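7,8-dihydro-6-hydroxymethylpterin pyrophosphokinase-dihydropteroate synthase (Plasmodium falciparum, PDB 6JWS) probably catalyses two consecutive steps of folate biosynthesis, pyrophosphorylation of 6-hydroxymethyl-7,8-dihydropterin by ATP and condensation of the product with 4-aminobenzoate to give 7,8-dihydropteroate. Local coordinates at residues L456-F459 with Q460-N464. The protein carries 1 engineered substitution. Numbering follows the deposited sequence.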
loop_
_atom_site.group_PDB
_atom_site.type_symbol
_atom_site.label_atom_id
_atom_site.label_comp_id
_atom_site.label_asym_id
_atom_site.label_seq_id
_atom_site.Cartn_x
_atom_site.Cartn_y
_atom_site.Cartn_z
ATOM N N LEU B 456 -32.692 -5.634 19.155
ATOM C CA LEU B 456 -32.474 -6.724 18.215
ATOM C C LEU B 456 -33.803 -7.325 17.781
ATOM O O LEU B 456 -33.903 -7.776 16.635
ATOM C CB LEU B 456 -31.564 -7.794 18.826
ATOM C CG LEU B 456 -30.073 -7.456 18.832
ATOM C CD1 LEU B 456 -29.282 -8.493 19.612
ATOM C CD2 LEU B 456 -29.540 -7.314 17.414
ATOM N N GLN B 457 -34.771 -7.368 18.720
ATOM C CA GLN B 457 -36.119 -7.866 18.476
ATOM C C GLN B 457 -36.840 -6.985 17.450
ATOM O O GLN B 457 -37.428 -7.495 16.506
ATOM C CB GLN B 457 -36.907 -7.955 19.789
ATOM C CG GLN B 457 -36.773 -9.299 20.493
ATOM C CD GLN B 457 -37.156 -9.278 21.953
ATOM O OE1 GLN B 457 -37.318 -8.226 22.579
ATOM N NE2 GLN B 457 -37.267 -10.467 22.527
ATOM N N LEU B 458 -36.784 -5.662 17.628
ATOM C CA LEU B 458 -37.387 -4.722 16.695
ATOM C C LEU B 458 -36.712 -4.828 15.323
ATOM O O LEU B 458 -37.389 -4.801 14.292
ATOM C CB LEU B 458 -37.292 -3.310 17.294
ATOM C CG LEU B 458 -37.939 -2.179 16.485
ATOM C CD1 LEU B 458 -39.405 -2.469 16.197
ATOM C CD2 LEU B 458 -37.815 -0.840 17.197
ATOM N N PHE B 459 -35.376 -4.989 15.301
ATOM C CA PHE B 459 -34.689 -5.115 14.023
ATOM C C PHE B 459 -35.184 -6.344 13.262
ATOM O O PHE B 459 -35.424 -6.269 12.054
ATOM C CB PHE B 459 -33.165 -5.167 14.174
ATOM C CG PHE B 459 -32.483 -5.388 12.853
ATOM C CD1 PHE B 459 -32.308 -4.337 11.966
ATOM C CD2 PHE B 459 -32.071 -6.658 12.477
ATOM C CE1 PHE B 459 -31.708 -4.548 10.733
ATOM C CE2 PHE B 459 -31.477 -6.865 11.240
ATOM C CZ PHE B 459 -31.303 -5.811 10.368
ATOM N N GLN B 460 -35.296 -7.475 13.971
ATOM C CA GLN B 460 -35.735 -8.734 13.385
ATOM C C GLN B 460 -37.125 -8.528 12.765
ATOM O O GLN B 460 -37.371 -8.927 11.630
ATOM C CB GLN B 460 -35.654 -9.833 14.457
ATOM C CG GLN B 460 -36.201 -11.201 14.057
ATOM C CD GLN B 460 -36.363 -12.186 15.201
ATOM O OE1 GLN B 460 -37.019 -11.913 16.209
ATOM N NE2 GLN B 460 -35.786 -13.374 15.052
ATOM N N LYS B 461 -38.010 -7.843 13.504
ATOM C CA LYS B 461 -39.387 -7.616 13.095
ATOM C C LYS B 461 -39.430 -6.752 11.834
ATOM O O LYS B 461 -40.101 -7.111 10.870
ATOM C CB LYS B 461 -40.209 -7.052 14.262
ATOM C CG LYS B 461 -41.659 -6.709 13.947
ATOM C CD LYS B 461 -42.222 -5.629 14.859
ATOM C CE LYS B 461 -43.025 -4.570 14.123
ATOM N NZ LYS B 461 -42.973 -3.250 14.801
ATOM N N GLU B 462 -38.708 -5.626 11.836
ATOM C CA GLU B 462 -38.653 -4.744 10.678
ATOM C C GLU B 462 -38.035 -5.456 9.471
ATOM O O GLU B 462 -38.494 -5.290 8.341
ATOM C CB GLU B 462 -37.895 -3.451 10.983
ATOM C CG GLU B 462 -38.492 -2.613 12.102
ATOM C CD GLU B 462 -39.884 -2.029 11.881
ATOM O OE1 GLU B 462 -40.797 -2.775 11.450
ATOM O OE2 GLU B 462 -40.064 -0.824 12.161
ATOM N N TRP B 463 -36.980 -6.247 9.694
ATOM C CA TRP B 463 -36.362 -6.923 8.568
ATOM C C TRP B 463 -37.390 -7.824 7.899
ATOM O O TRP B 463 -37.448 -7.887 6.675
ATOM C CB TRP B 463 -35.108 -7.728 8.950
ATOM C CG TRP B 463 -34.479 -8.326 7.730
ATOM C CD1 TRP B 463 -34.637 -9.597 7.259
ATOM C CD2 TRP B 463 -33.683 -7.634 6.753
ATOM N NE1 TRP B 463 -33.959 -9.756 6.079
ATOM C CE2 TRP B 463 -33.370 -8.566 5.743
ATOM C CE3 TRP B 463 -33.182 -6.328 6.648
ATOM C CZ2 TRP B 463 -32.575 -8.235 4.652
ATOM C CZ3 TRP B 463 -32.396 -5.997 5.566
ATOM C CH2 TRP B 463 -32.098 -6.945 4.585
ATOM N N ASN B 464 -38.153 -8.536 8.734
ATOM C CA ASN B 464 -39.104 -9.545 8.301
ATOM C C ASN B 464 -40.253 -8.892 7.530
ATOM O O ASN B 464 -40.821 -9.518 6.640
ATOM C CB ASN B 464 -39.600 -10.385 9.480
ATOM C CG ASN B 464 -38.577 -11.388 9.978
ATOM O OD1 ASN B 464 -37.820 -11.960 9.196
ATOM N ND2 ASN B 464 -38.561 -11.627 11.280
HETATM O O HOH W 1 -38.783 -10.120 16.467
#
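Gln457 O is gripped twice: by Lys461 N at 3.1 Å, in the i to i+4 bond of an alpha helix, and by a water that donates to it at 3.0 Å. The same water lies only 2.5 Å from Gln460 OE1, so short that this leg is doubtful, though its position suits a bridge. With CG anti to its backbone N (chi1 175°) and the chain extended from there, Gln460 carries its amide out alongside the helix, toward the water and Asn495. The NE2 bond to Asn495 O should limit rotation of the amide.

The straightest bond of the turn, 173° at the hydrogen, joins Glu462 N to Leu458 O at 2.9 Å, while Trp463 N reaches Phe459 O at 2.8 Å. Two side-chain pairs follow the same four-residue spacing. Phe459 and Trp463 lie alongside each other, pointing the same way, and touch where Phe459 CZ comes 4.2 Å from Trp463 CE3. On another flank Leu458 CD1 meets the methylene CG of Glu462, and Lys461 comes in at i+3, its NZ 3.9 Å from Leu458 CD1, a mixed apolar and charged border.

One side of helix 448-464 packs on helix 411-424 in the TIM-barrel domain: Leu458 on Val415, Phe459 on Met418 and Ile422, and Trp463 on Phe419, while Leu456 rests on Leu497 and Val498 between helix 486-494 and strand 500-503.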